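Local coordinates for glycosyl hydrolase family 2, TIM barrel domain protein (Faecalibacterium prausnitzii A2-165, PDB 6ED2) that probably hydrolyses beta-D-glucuronides, as a gut bacterial family 2 beta-glucuronidase of a kind linked to drug reactivation, at residues P206-L211 / S231-H236; D276-I281 / V288-D293; V474-L479 / R496-Y501; T534-D539 / N558-M563. All blocks are in the same frame, centred on the assembly; numbering follows the deposited sequence.

In the fold
Two pairs of contacts lie on opposite sides of the chain's centre. Contact 1 and contact 2 come first along the sequence, with centres 11 Å apart, in the beta-sandwich domain of family 2 glycosyl hydrolases: contact 1 at the open end of hairpin 210-219/223-232 in one sheet, contact 2 in hairpin 275-283/286-295 of the other. Val-210 N meets Asp-289 OD2 at 2.8 Å and ties them together. Contacts 3 and 4, with centres 12 Å apart, follow in the TIM barrel, at the ends of parallel strands 470-474, 492-495 and 531-535; Tyr-497 OH meets Glu-535 OE1 at 2.6 Å. Centres of different pairs are 47 to 51 Å apart, so one pair belongs to the sandwich and the other to the barrel.

Contact 1 of 4, residues P206-L211 / S231-H236; sequences PKERVL and STNGPH
Glu-208 lays its side chain over Gly-234 and ends against His-236, at the open end of the beta hairpin of strands 210-219 and 223-232, part of the immunoglobulin-like sandwich domain of family 2 glycosyl hydrolases. Glu-208 CG stands 3.9 Å from Gly-234 CA, and a beta carbon on that glycine would collide with the carboxylate. With CG opposite the backbone N (chi1 -177°) and the chain extended, both oxygens reach His-236 and both use their syn lone pairs. Glu-208 OE1 accepts from His-236 ND1 at 2.7 Å, close to the ring plane, although ring and carboxylate are turned 36° apart. Glu-208 OE2 accepts from the backbone N of His-236 at 2.9 Å. A water is also hydrogen-bonded to Glu-208 OE2, Thr-232 OG1 and His-236 O. An alanine here takes away both carboxylate oxygens, which would probably leave His-236 ND1 and N without acceptors and the imidazole free to turn. Next to this grip the Asn-233 amide bridges the other loop: its ND2 donates to Lys-207 O at 2.9 Å, and its OD1 accepts from Arg-209 N, also at 2.9 Å. Asn-25 holds ND2 as well. Val-210 and Thr-232 form a non-hydrogen-bonded antiparallel pair, beside which Leu-211 N donates to Ser-231 O at 2.8 Å. Thr-232 starts an ST turn: its OG1 accepts from Gly-234 N at 3.1 Å.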
loop_
_atom_site.group_PDB
_atom_site.type_symbol
_atom_site.label_atom_id
_atom_site.label_comp_id
_atom_site.label_asym_id
_atom_site.label_seq_id
_atom_site.Cartn_x
_atom_site.Cartn_y
_atom_site.Cartn_z
ATOM N N PRO A 206 -0.205 27.508 48.257
ATOM C CA PRO A 206 0.088 28.021 49.604
ATOM C C PRO A 206 1.522 27.681 49.998
ATOM O O PRO A 206 2.073 26.647 49.611
ATOM C CB PRO A 206 -0.929 27.295 50.503
ATOM C CG PRO A 206 -1.938 26.694 49.578
ATOM C CD PRO A 206 -1.203 26.427 48.283
ATOM N N LYS A 207 2.141 28.585 50.756
ATOM C CA LYS A 207 3.519 28.358 51.163
ATOM C C LYS A 207 3.652 27.141 52.075
ATOM O O LYS A 207 4.670 26.449 52.031
ATOM C CB LYS A 207 4.065 29.631 51.805
ATOM C CG LYS A 207 4.617 30.554 50.715
ATOM C CD LYS A 207 4.576 32.011 51.062
ATOM C CE LYS A 207 5.375 32.785 50.046
ATOM N NZ LYS A 207 5.551 34.180 50.495
ATOM N N GLU A 208 2.632 26.839 52.868
ATOM C CA GLU A 208 2.560 25.586 53.593
ATOM C C GLU A 208 1.583 24.666 52.868
ATOM O O GLU A 208 0.393 24.977 52.769
ATOM C CB GLU A 208 2.111 25.806 55.036
ATOM C CG GLU A 208 2.112 24.507 55.824
ATOM C CD GLU A 208 1.686 24.665 57.276
ATOM O OE1 GLU A 208 1.566 25.817 57.745
ATOM O OE2 GLU A 208 1.492 23.624 57.954
ATOM N N ARG A 209 2.067 23.524 52.389
ATOM C CA ARG A 209 1.219 22.723 51.519
ATOM C C ARG A 209 1.603 21.253 51.581
ATOM O O ARG A 209 2.706 20.892 51.991
ATOM C CB ARG A 209 1.320 23.207 50.074
ATOM C CG ARG A 209 2.756 23.203 49.545
ATOM C CD ARG A 209 2.740 23.529 48.078
ATOM N NE ARG A 209 4.063 23.719 47.495
ATOM C CZ ARG A 209 4.778 24.831 47.594
ATOM N NH1 ARG A 209 4.328 25.862 48.308
ATOM N NH2 ARG A 209 5.959 24.901 46.999
ATOM N N VAL A 210 0.648 20.413 51.171
ATOM C CA VAL A 210 0.915 19.011 50.909
ATOM C C VAL A 210 1.956 18.866 49.807
ATOM O O VAL A 210 1.823 19.454 48.728
ATOM C CB VAL A 210 -0.386 18.309 50.523
ATOM C CG1 VAL A 210 -0.132 16.815 50.318
ATOM C CG2 VAL A 210 -1.443 18.582 51.571
ATOM N N LEU A 211 2.998 18.063 50.071
ATOM C CA LEU A 211 3.991 17.700 49.065
ATOM C C LEU A 211 3.847 16.277 48.552
ATOM O O LEU A 211 4.299 15.979 47.442
ATOM C CB LEU A 211 5.408 17.860 49.620
ATOM C CG LEU A 211 5.752 19.189 50.296
ATOM C CD1 LEU A 211 7.079 19.061 51.004
ATOM C CD2 LEU A 211 5.806 20.327 49.300
ATOM N N SER A 231 2.762 14.006 53.635
ATOM C CA SER A 231 3.923 14.838 53.904
ATOM C C SER A 231 3.601 16.290 53.557
ATOM O O SER A 231 3.279 16.597 52.406
ATOM C CB SER A 231 5.130 14.350 53.097
ATOM O OG SER A 231 5.446 13.012 53.449
ATOM N N THR A 232 3.698 17.180 54.546
ATOM C CA THR A 232 3.623 18.615 54.328
ATOM C C THR A 232 4.957 19.245 54.694
ATOM O O THR A 232 5.781 18.626 55.368
ATOM C CB THR A 232 2.505 19.265 55.147
ATOM O OG1 THR A 232 2.994 19.622 56.448
ATOM C CG2 THR A 232 1.343 18.335 55.281
ATOM N N ASN A 233 5.179 20.476 54.215
ATOM C CA ASN A 233 6.356 21.260 54.576
ATOM C C ASN A 233 6.111 22.173 55.782
ATOM O O ASN A 233 6.801 23.187 55.929
ATOM C CB ASN A 233 6.835 22.098 53.384
ATOM C CG ASN A 233 5.803 23.154 52.954
ATOM O OD1 ASN A 233 4.689 23.205 53.480
ATOM N ND2 ASN A 233 6.166 23.978 51.975
ATOM N N GLY A 234 5.134 21.855 56.633
ATOM C CA GLY A 234 4.880 22.673 57.797
ATOM C C GLY A 234 4.214 21.939 58.954
ATOM O O GLY A 234 3.962 20.737 58.896
ATOM N N PRO A 235 3.916 22.673 60.033
ATOM C CA PRO A 235 3.470 22.039 61.280
ATOM C C PRO A 235 1.973 21.913 61.480
ATOM O O PRO A 235 1.558 21.297 62.474
ATOM C CB PRO A 235 4.056 22.986 62.340
ATOM C CG PRO A 235 3.914 24.344 61.686
ATOM C CD PRO A 235 4.271 24.095 60.229
ATOM N N HIS A 236 1.147 22.463 60.578
ATOM C CA HIS A 236 -0.276 22.548 60.856
ATOM C C HIS A 236 -0.991 21.238 60.560
ATOM O O HIS A 236 -0.576 20.474 59.686
ATOM C CB HIS A 236 -0.891 23.704 60.065
ATOM C CG HIS A 236 -0.551 25.030 60.656
ATOM N ND1 HIS A 236 0.448 25.833 60.154
ATOM C CD2 HIS A 236 -0.994 25.636 61.784
ATOM C CE1 HIS A 236 0.572 26.905 60.919
ATOM N NE2 HIS A 236 -0.291 26.809 61.915
HETATM O O HOH W 1 1.153 21.047 57.510
#

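Contact 2 of 4, residues D276-I281 / V288-D293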
loop_
_atom_site.group_PDB
_atom_site.type_symbol
_atom_site.label_atom_id
_atom_site.label_comp_id
_atom_site.label_asym_id
_atom_site.label_seq_id
_atom_site.Cartn_x
_atom_site.Cartn_y
_atom_site.Cartn_z
ATOM N N ASP A 276 -12.931 9.682 45.662
ATOM C CA ASP A 276 -12.357 11.020 45.675
ATOM C C ASP A 276 -11.666 11.244 47.013
ATOM O O ASP A 276 -12.280 11.074 48.073
ATOM C CB ASP A 276 -13.427 12.077 45.417
ATOM C CG ASP A 276 -13.990 11.993 44.011
ATOM O OD1 ASP A 276 -13.204 12.112 43.052
ATOM O OD2 ASP A 276 -15.208 11.783 43.864
ATOM N N LEU A 277 -10.391 11.608 46.955
ATOM C CA LEU A 277 -9.574 11.815 48.136
ATOM C C LEU A 277 -9.406 13.311 48.357
ATOM O O LEU A 277 -9.049 14.040 47.426
ATOM C CB LEU A 277 -8.210 11.135 47.963
ATOM C CG LEU A 277 -7.224 11.142 49.135
ATOM C CD1 LEU A 277 -7.785 10.359 50.315
ATOM C CD2 LEU A 277 -5.912 10.542 48.707
ATOM N N VAL A 278 -9.665 13.765 49.582
ATOM C CA VAL A 278 -9.531 15.172 49.950
ATOM C C VAL A 278 -8.532 15.274 51.095
ATOM O O VAL A 278 -8.804 14.804 52.206
ATOM C CB VAL A 278 -10.876 15.786 50.353
ATOM C CG1 VAL A 278 -10.709 17.262 50.720
ATOM C CG2 VAL A 278 -11.883 15.599 49.245
ATOM N N ILE A 279 -7.395 15.918 50.843
ATOM C CA ILE A 279 -6.378 16.142 51.862
ATOM C C ILE A 279 -6.307 17.629 52.165
ATOM O O ILE A 279 -6.041 18.435 51.266
ATOM C CB ILE A 279 -4.993 15.634 51.421
ATOM C CG1 ILE A 279 -5.041 14.194 50.909
ATOM C CG2 ILE A 279 -3.995 15.797 52.569
ATOM C CD1 ILE A 279 -3.759 13.797 50.206
ATOM N N ARG A 280 -6.466 17.991 53.440
ATOM C CA ARG A 280 -6.491 19.395 53.829
ATOM C C ARG A 280 -5.533 19.674 54.981
ATOM O O ARG A 280 -5.380 18.854 55.892
ATOM C CB ARG A 280 -7.919 19.819 54.222
ATOM C CG ARG A 280 -8.872 19.888 53.049
ATOM C CD ARG A 280 -10.208 20.475 53.456
ATOM N NE ARG A 280 -10.915 21.002 52.294
ATOM C CZ ARG A 280 -11.937 21.849 52.357
ATOM N NH1 ARG A 280 -12.392 22.271 53.535
ATOM N NH2 ARG A 280 -12.506 22.279 51.241
ATOM N N ILE A 281 -4.889 20.837 54.926
ATOM C CA ILE A 281 -4.164 21.412 56.050
ATOM C C ILE A 281 -5.016 22.531 56.637
ATOM O O ILE A 281 -5.600 23.327 55.890
ATOM C CB ILE A 281 -2.786 21.943 55.614
ATOM C CG1 ILE A 281 -1.972 20.847 54.920
ATOM C CG2 ILE A 281 -2.021 22.537 56.818
ATOM C CD1 ILE A 281 -0.683 21.360 54.287
ATOM N N VAL A 288 -5.692 25.866 55.007
ATOM C CA VAL A 288 -4.496 26.483 54.433
ATOM C C VAL A 288 -4.054 25.795 53.143
ATOM O O VAL A 288 -3.406 26.429 52.306
ATOM C CB VAL A 288 -3.356 26.543 55.475
ATOM C CG1 VAL A 288 -3.847 26.114 56.845
ATOM C CG2 VAL A 288 -2.093 25.741 55.053
ATOM N N ASP A 289 -4.395 24.530 52.945
ATOM C CA ASP A 289 -4.078 23.887 51.677
ATOM C C ASP A 289 -5.041 22.735 51.485
ATOM O O ASP A 289 -5.535 22.149 52.454
ATOM C CB ASP A 289 -2.637 23.366 51.599
ATOM C CG ASP A 289 -2.293 22.817 50.211
ATOM O OD1 ASP A 289 -2.701 23.450 49.206
ATOM O OD2 ASP A 289 -1.633 21.748 50.112
ATOM N N GLU A 290 -5.321 22.431 50.227
ATOM C CA GLU A 290 -6.166 21.293 49.919
ATOM C C GLU A 290 -5.618 20.618 48.677
ATOM O O GLU A 290 -5.300 21.287 47.691
ATOM C CB GLU A 290 -7.618 21.710 49.710
ATOM C CG GLU A 290 -8.444 20.668 49.002
ATOM C CD GLU A 290 -9.849 21.153 48.744
ATOM O OE1 GLU A 290 -10.061 21.866 47.736
ATOM O OE2 GLU A 290 -10.728 20.854 49.579
ATOM N N TYR A 291 -5.452 19.305 48.753
ATOM C CA TYR A 291 -5.065 18.513 47.604
ATOM C C TYR A 291 -6.166 17.508 47.339
ATOM O O TYR A 291 -6.843 17.059 48.262
ATOM C CB TYR A 291 -3.711 17.793 47.782
ATOM C CG TYR A 291 -3.235 17.243 46.458
ATOM C CD1 TYR A 291 -2.729 18.094 45.464
ATOM C CD2 TYR A 291 -3.359 15.887 46.165
ATOM C CE1 TYR A 291 -2.331 17.594 44.230
ATOM C CE2 TYR A 291 -2.974 15.379 44.928
ATOM C CZ TYR A 291 -2.464 16.233 43.968
ATOM O OH TYR A 291 -2.073 15.716 42.750
ATOM N N LEU A 292 -6.378 17.218 46.060
ATOM C CA LEU A 292 -7.483 16.397 45.596
ATOM C C LEU A 292 -6.963 15.349 44.624
ATOM O O LEU A 292 -6.147 15.643 43.754
ATOM C CB LEU A 292 -8.558 17.256 44.914
ATOM C CG LEU A 292 -9.196 18.383 45.730
ATOM C CD1 LEU A 292 -9.921 19.358 44.795
ATOM C CD2 LEU A 292 -10.166 17.817 46.759
ATOM N N ASP A 293 -7.438 14.124 44.771
ATOM C CA ASP A 293 -6.989 13.058 43.895
ATOM C C ASP A 293 -8.068 11.990 43.895
ATOM O O ASP A 293 -9.075 12.086 44.607
ATOM C CB ASP A 293 -5.622 12.512 44.336
ATOM C CG ASP A 293 -4.824 11.886 43.188
ATOM O OD1 ASP A 293 -5.385 11.683 42.077
ATOM O OD2 ASP A 293 -3.629 11.569 43.422
#
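The Arg-280 guanidinium meets Glu-290 edge-on: NE and NH2 both aim at OE2, which lies only 2° out of the guanidinium plane. The carboxylate is met less squarely, because both donors come to OE2 from one face of its plane and the two flat groups are turned 42° apart. Arg-280 NE reaches Glu-290 OE2 at 2.7 Å and NH2 reaches it at 2.8 Å, a side-on salt bridge to one atom; OE1 has its own partner, Thr-35 OG1. A leucine in place of Arg-280 would remove both donors and is likely to leave the charge of the buried Glu-290 without its mate. The Arg-280 side chain also lies about 4 Å from the bound magnesium, whose ligands Thr-239 and Glu-241 sit on the adjoining strand 238-244. Arg-280 and Glu-290 belong to an antiparallel hairpin, strands 275-283 and 286-295, whose axes here run 168° apart, with 286-295 the outermost strand of its sandwich sheet within this chain. Ile-279 and Tyr-291 are a hydrogen-bonded pair, with Tyr-291 N 2.7 Å from Ile-279 O. Val-288 and Asp-289 both face Ile-281, making a classic beta bulge: Val-288 N donates to Ile-281 O at 2.7 Å, while the bond from Asp-289 N to the same oxygen is weak at 3.4 Å. Val-278 CG2 lies beside Leu-292 CD2 at 3.7 Å, and Leu-292 packs on Phe-153 of the second subunit.

Contact 3 of 4, residues V474-L479 / R496-Y501; sequences VLMTSL and RYYGWY
A bend at chi2 of Arg-496 (-54°) and one at chi3 of Met-476 (88°) bring these side chains together: the first swings the guanidinium to the turn of residues 475-478, the second turns the Met-476 methyl toward Tyr-498. Met-476 CG rests on Arg-496 CD at 3.6 Å. Further out, Met-476 CE stands over the face of the Tyr-498 ring, 3.8 Å from its centroid and 8° off the normal, a CH-pi contact. Tyr-498 also stacks with Phe-515 and bonds Glu-518 through its hydroxyl. The guanidinium is covered on one face by Met-476 CA, toward the rim. At its edge Arg-496 NH1 donates to Val-474 O at 2.9 Å, in the guanidinium plane but well above the plane of the carbonyl. Ser-478 O also lies at the edge, 3.1 Å from Arg-496 NH2, and Leu-475 O, which accepts from Ser-478 N in a type I turn, comes obliquely within 3.1 Å of NH1. Both segments are loops that follow parallel barrel strands, 470-474 and 492-495, on the side of a TIM barrel where active sites lie. Tyr-497 N makes a weak hydrogen bond to Met-476 SD, 3.3 Å away, while Tyr-497 OH bonds Glu-535. Arg-496 NH2 forms a salt bridge with Glu-518. Carbonyls and carboxylate thus gather at the guanidinium, its charge probably stabilised by Glu-518 and by the nearby carbonyl dipoles.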
loop_
_atom_site.group_PDB
_atom_site.type_symbol
_atom_site.label_atom_id
_atom_site.label_comp_id
_atom_site.label_asym_id
_atom_site.label_seq_id
_atom_site.Cartn_x
_atom_site.Cartn_y
_atom_site.Cartn_z
ATOM N N VAL A 474 14.589 -9.261 29.983
ATOM C CA VAL A 474 15.804 -10.034 29.755
ATOM C C VAL A 474 16.114 -10.069 28.265
ATOM O O VAL A 474 15.271 -10.469 27.459
ATOM C CB VAL A 474 15.665 -11.453 30.328
ATOM C CG1 VAL A 474 16.950 -12.247 30.092
ATOM C CG2 VAL A 474 15.314 -11.377 31.815
ATOM N N LEU A 475 17.328 -9.648 27.916
ATOM C CA LEU A 475 17.876 -9.739 26.572
ATOM C C LEU A 475 17.921 -11.189 26.094
ATOM O O LEU A 475 18.009 -12.125 26.889
ATOM C CB LEU A 475 19.299 -9.182 26.565
ATOM C CG LEU A 475 19.628 -7.939 25.777
ATOM C CD1 LEU A 475 21.126 -7.851 25.655
ATOM C CD2 LEU A 475 18.964 -8.000 24.415
ATOM N N MET A 476 17.927 -11.363 24.766
ATOM C CA MET A 476 17.924 -12.708 24.191
ATOM C C MET A 476 19.246 -13.431 24.416
ATOM O O MET A 476 19.274 -14.671 24.465
ATOM C CB MET A 476 17.613 -12.645 22.695
ATOM C CG MET A 476 16.116 -12.802 22.371
ATOM S SD MET A 476 15.714 -13.431 20.700
ATOM C CE MET A 476 15.734 -15.221 20.955
ATOM N N THR A 477 20.342 -12.684 24.539
ATOM C CA THR A 477 21.659 -13.235 24.830
ATOM C C THR A 477 21.884 -13.521 26.313
ATOM O O THR A 477 22.973 -13.974 26.671
ATOM C CB THR A 477 22.744 -12.274 24.347
ATOM O OG1 THR A 477 22.550 -10.999 24.971
ATOM C CG2 THR A 477 22.687 -12.109 22.839
ATOM N N SER A 478 20.916 -13.240 27.187
ATOM C CA SER A 478 21.013 -13.589 28.602
ATOM C C SER A 478 20.141 -14.812 28.835
ATOM O O SER A 478 18.917 -14.720 28.768
ATOM C CB SER A 478 20.578 -12.431 29.498
ATOM O OG SER A 478 21.531 -11.379 29.455
ATOM N N LEU A 479 20.768 -15.948 29.101
ATOM C CA LEU A 479 20.101 -17.242 29.185
ATOM C C LEU A 479 19.845 -17.614 30.639
ATOM O O LEU A 479 20.391 -17.000 31.557
ATOM C CB LEU A 479 20.953 -18.305 28.484
ATOM C CG LEU A 479 21.284 -17.973 27.025
ATOM C CD1 LEU A 479 22.014 -19.128 26.361
ATOM C CD2 LEU A 479 20.023 -17.598 26.230
ATOM N N ARG A 496 11.661 -12.172 23.686
ATOM C CA ARG A 496 12.103 -13.297 22.871
ATOM C C ARG A 496 11.540 -13.210 21.458
ATOM O O ARG A 496 10.378 -12.857 21.260
ATOM C CB ARG A 496 11.709 -14.621 23.515
ATOM C CG ARG A 496 12.558 -14.980 24.735
ATOM C CD ARG A 496 14.032 -14.949 24.387
ATOM N NE ARG A 496 14.896 -15.277 25.517
ATOM C CZ ARG A 496 15.404 -14.381 26.366
ATOM N NH1 ARG A 496 15.134 -13.088 26.235
ATOM N NH2 ARG A 496 16.187 -14.785 27.352
ATOM N N TYR A 497 12.379 -13.546 20.481
ATOM C CA TYR A 497 12.079 -13.413 19.063
ATOM C C TYR A 497 12.490 -14.669 18.310
ATOM O O TYR A 497 13.119 -14.606 17.245
ATOM C CB TYR A 497 12.774 -12.194 18.481
ATOM C CG TYR A 497 12.192 -10.898 18.987
ATOM C CD1 TYR A 497 10.992 -10.411 18.476
ATOM C CD2 TYR A 497 12.835 -10.164 19.986
ATOM C CE1 TYR A 497 10.453 -9.212 18.930
ATOM C CE2 TYR A 497 12.307 -8.972 20.450
ATOM C CZ TYR A 497 11.116 -8.501 19.922
ATOM O OH TYR A 497 10.589 -7.320 20.390
ATOM N N TYR A 498 12.151 -15.831 18.872
ATOM C CA TYR A 498 12.359 -17.104 18.193
ATOM C C TYR A 498 11.439 -17.183 16.981
ATOM O O TYR A 498 10.214 -17.279 17.121
ATOM C CB TYR A 498 12.098 -18.258 19.152
ATOM C CG TYR A 498 13.239 -18.512 20.130
ATOM C CD1 TYR A 498 14.449 -19.043 19.693
ATOM C CD2 TYR A 498 13.096 -18.227 21.488
ATOM C CE1 TYR A 498 15.491 -19.289 20.581
ATOM C CE2 TYR A 498 14.121 -18.470 22.383
ATOM C CZ TYR A 498 15.316 -19.007 21.928
ATOM O OH TYR A 498 16.335 -19.249 22.815
ATOM N N GLY A 499 12.023 -17.141 15.791
ATOM C CA GLY A 499 11.254 -17.129 14.567
ATOM C C GLY A 499 11.270 -15.797 13.861
ATOM O O GLY A 499 10.718 -15.694 12.759
ATOM N N TRP A 500 11.879 -14.775 14.464
ATOM C CA TRP A 500 12.152 -13.525 13.768
ATOM C C TRP A 500 13.657 -13.261 13.713
ATOM O O TRP A 500 14.299 -13.548 12.697
ATOM C CB TRP A 500 11.416 -12.355 14.435
ATOM C CG TRP A 500 11.568 -11.087 13.632
ATOM C CD1 TRP A 500 12.265 -9.971 13.986
ATOM C CD2 TRP A 500 11.049 -10.840 12.320
ATOM N NE1 TRP A 500 12.205 -9.035 12.981
ATOM C CE2 TRP A 500 11.463 -9.547 11.944
ATOM C CE3 TRP A 500 10.261 -11.587 11.427
ATOM C CZ2 TRP A 500 11.118 -8.977 10.706
ATOM C CZ3 TRP A 500 9.910 -11.011 10.192
ATOM C CH2 TRP A 500 10.347 -9.725 9.850
ATOM N N TYR A 501 14.244 -12.724 14.796
ATOM C CA TYR A 501 15.682 -12.452 14.777
ATOM C C TYR A 501 16.510 -13.726 14.811
ATOM O O TYR A 501 17.665 -13.713 14.366
ATOM C CB TYR A 501 16.092 -11.567 15.955
ATOM C CG TYR A 501 15.525 -10.180 15.896
ATOM C CD1 TYR A 501 15.775 -9.356 14.805
ATOM C CD2 TYR A 501 14.741 -9.686 16.931
ATOM C CE1 TYR A 501 15.260 -8.067 14.749
ATOM C CE2 TYR A 501 14.219 -8.405 16.889
ATOM C CZ TYR A 501 14.477 -7.602 15.798
ATOM O OH TYR A 501 13.956 -6.326 15.751
#

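Contact 4 of 4, residues T534-D539 / N558-M563; sequences TEYGTD and NEYLEM
Tyr-560 OH takes the backbone N-H of Gly-537 at 3.0 Å, with 147° at the hydrogen, and this bond fixes the far end of a ring that comes from the helix to the chain beyond strand 531-535. The ring gets there because Tyr-560 CG is opposite the backbone N (chi1 162°), which directs it at the 536-538 backbone. Tyr-560 CE2 comes within 3.5 Å of Gly-537 CA. Gly-537 adopts backbone angles at which a beta carbon would run into the carbonyl oxygen of Tyr-536. Thr-538 covers one face: its CG2 stands 3.7 Å from the ring centroid, 18° off the normal, a CH-pi contact in which the two side chains run antiparallel past one another. Thr-538 OG1 turns to a different partner, Gln-557. Tyr-536 meets the helix with the edge of its ring, Tyr-536 CD1 lying 4.1 Å from Tyr-560 CE2, while Tyr-536 CB is 3.4 Å from Tyr-560 OH. From the next helix residue, Leu-561 CD2 approaches Tyr-536 CE1 at 3.8 Å, the two side chains crossing at about a right angle, and Tyr-536 OH is held by His-565 of the same helix. All five touching residues are buried, and the Gly-537 N-H supplies the Tyr-560 hydroxyl with a donor inside the packing. Helix 610-621 lies against Tyr-536 and Leu-561. The arrangement is that of a beta-alpha-beta unit of a TIM barrel, strand 531-535, helix 554-570 and strand 574-580, with the helix packed on the segment leaving the C-terminal end of its strand.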
loop_
_atom_site.group_PDB
_atom_site.type_symbol
_atom_site.label_atom_id
_atom_site.label_comp_id
_atom_site.label_asym_id
_atom_site.label_seq_id
_atom_site.Cartn_x
_atom_site.Cartn_y
_atom_site.Cartn_z
ATOM N N THR A 534 7.501 -9.909 27.742
ATOM C CA THR A 534 7.304 -8.487 27.560
ATOM C C THR A 534 7.610 -8.025 26.143
ATOM O O THR A 534 7.283 -6.883 25.803
ATOM C CB THR A 534 8.165 -7.700 28.563
ATOM O OG1 THR A 534 9.447 -8.330 28.678
ATOM C CG2 THR A 534 7.486 -7.673 29.927
ATOM N N GLU A 535 8.240 -8.862 25.318
ATOM C CA GLU A 535 8.353 -8.582 23.890
ATOM C C GLU A 535 8.366 -9.886 23.118
ATOM O O GLU A 535 8.890 -10.903 23.588
ATOM C CB GLU A 535 9.614 -7.787 23.523
ATOM C CG GLU A 535 9.628 -6.405 24.109
ATOM C CD GLU A 535 10.726 -5.557 23.574
ATOM O OE1 GLU A 535 11.249 -5.885 22.480
ATOM O OE2 GLU A 535 11.047 -4.550 24.248
ATOM N N TYR A 536 7.808 -9.819 21.911
ATOM C CA TYR A 536 7.802 -10.833 20.867
ATOM C C TYR A 536 6.941 -10.290 19.729
ATOM O O TYR A 536 6.091 -9.413 19.937
ATOM C CB TYR A 536 7.283 -12.182 21.370
ATOM C CG TYR A 536 5.816 -12.245 21.770
ATOM C CD1 TYR A 536 4.887 -12.890 20.951
ATOM C CD2 TYR A 536 5.364 -11.697 22.962
ATOM C CE1 TYR A 536 3.556 -12.977 21.302
ATOM C CE2 TYR A 536 4.026 -11.795 23.339
ATOM C CZ TYR A 536 3.125 -12.437 22.503
ATOM O OH TYR A 536 1.788 -12.544 22.850
ATOM N N GLY A 537 7.210 -10.777 18.518
ATOM C CA GLY A 537 6.512 -10.296 17.343
ATOM C C GLY A 537 7.375 -10.241 16.095
ATOM O O GLY A 537 8.573 -10.549 16.134
ATOM N N THR A 538 6.778 -9.861 14.966
ATOM C CA THR A 538 7.508 -9.757 13.715
ATOM C C THR A 538 7.081 -8.476 13.025
ATOM O O THR A 538 5.937 -8.032 13.156
ATOM C CB THR A 538 7.260 -10.947 12.751
ATOM O OG1 THR A 538 5.938 -10.870 12.193
ATOM C CG2 THR A 538 7.455 -12.281 13.439
ATOM N N ASP A 539 8.013 -7.888 12.288
ATOM C CA ASP A 539 7.656 -6.771 11.442
ATOM C C ASP A 539 6.741 -7.291 10.342
ATOM O O ASP A 539 7.013 -8.331 9.732
ATOM C CB ASP A 539 8.908 -6.126 10.847
ATOM C CG ASP A 539 9.723 -5.368 11.875
ATOM O OD1 ASP A 539 9.587 -4.130 11.975
ATOM O OD2 ASP A 539 10.522 -6.009 12.579
ATOM N N ASN A 558 0.944 -14.110 11.673
ATOM C CA ASN A 558 -0.043 -14.994 12.294
ATOM C C ASN A 558 0.544 -16.370 12.604
ATOM O O ASN A 558 0.235 -16.962 13.648
ATOM C CB ASN A 558 -1.280 -15.132 11.404
ATOM C CG ASN A 558 -2.329 -14.025 11.662
ATOM O OD1 ASN A 558 -2.051 -12.989 12.296
ATOM N ND2 ASN A 558 -3.542 -14.248 11.163
ATOM N N GLU A 559 1.383 -16.906 11.702
ATOM C CA GLU A 559 1.995 -18.214 11.930
ATOM C C GLU A 559 2.957 -18.158 13.103
ATOM O O GLU A 559 2.973 -19.059 13.950
ATOM C CB GLU A 559 2.726 -18.697 10.669
ATOM C CG GLU A 559 1.799 -19.235 9.596
ATOM C CD GLU A 559 2.366 -19.111 8.186
ATOM O OE1 GLU A 559 3.607 -19.006 8.034
ATOM O OE2 GLU A 559 1.553 -19.075 7.228
ATOM N N TYR A 560 3.753 -17.092 13.167
ATOM C CA TYR A 560 4.700 -16.914 14.260
ATOM C C TYR A 560 3.972 -16.779 15.588
ATOM O O TYR A 560 4.378 -17.381 16.591
ATOM C CB TYR A 560 5.568 -15.687 13.970
ATOM C CG TYR A 560 6.289 -15.113 15.156
ATOM C CD1 TYR A 560 7.645 -15.390 15.363
ATOM C CD2 TYR A 560 5.636 -14.270 16.061
ATOM C CE1 TYR A 560 8.325 -14.857 16.437
ATOM C CE2 TYR A 560 6.310 -13.743 17.164
ATOM C CZ TYR A 560 7.660 -14.042 17.342
ATOM O OH TYR A 560 8.355 -13.519 18.410
ATOM N N LEU A 561 2.878 -16.008 15.610
ATOM C CA LEU A 561 2.141 -15.812 16.855
ATOM C C LEU A 561 1.529 -17.118 17.342
ATOM O O LEU A 561 1.539 -17.400 18.546
ATOM C CB LEU A 561 1.055 -14.747 16.677
ATOM C CG LEU A 561 1.556 -13.315 16.454
ATOM C CD1 LEU A 561 0.407 -12.329 16.099
ATOM C CD2 LEU A 561 2.328 -12.832 17.681
ATOM N N GLU A 562 0.986 -17.922 16.425
ATOM C CA GLU A 562 0.380 -19.182 16.829
ATOM C C GLU A 562 1.427 -20.128 17.394
ATOM O O GLU A 562 1.186 -20.804 18.401
ATOM C CB GLU A 562 -0.344 -19.823 15.646
ATOM C CG GLU A 562 -1.570 -19.021 15.193
ATOM C CD GLU A 562 -2.515 -19.808 14.302
ATOM O OE1 GLU A 562 -2.223 -20.994 14.015
ATOM O OE2 GLU A 562 -3.555 -19.237 13.899
ATOM N N MET A 563 2.597 -20.194 16.755
ATOM C CA MET A 563 3.672 -21.011 17.306
ATOM C C MET A 563 4.089 -20.489 18.673
ATOM O O MET A 563 4.165 -21.252 19.648
ATOM C CB MET A 563 4.861 -21.038 16.350
ATOM C CG MET A 563 6.012 -21.900 16.861
ATOM S SD MET A 563 7.140 -21.020 17.982
ATOM C CE MET A 563 7.979 -19.918 16.866
#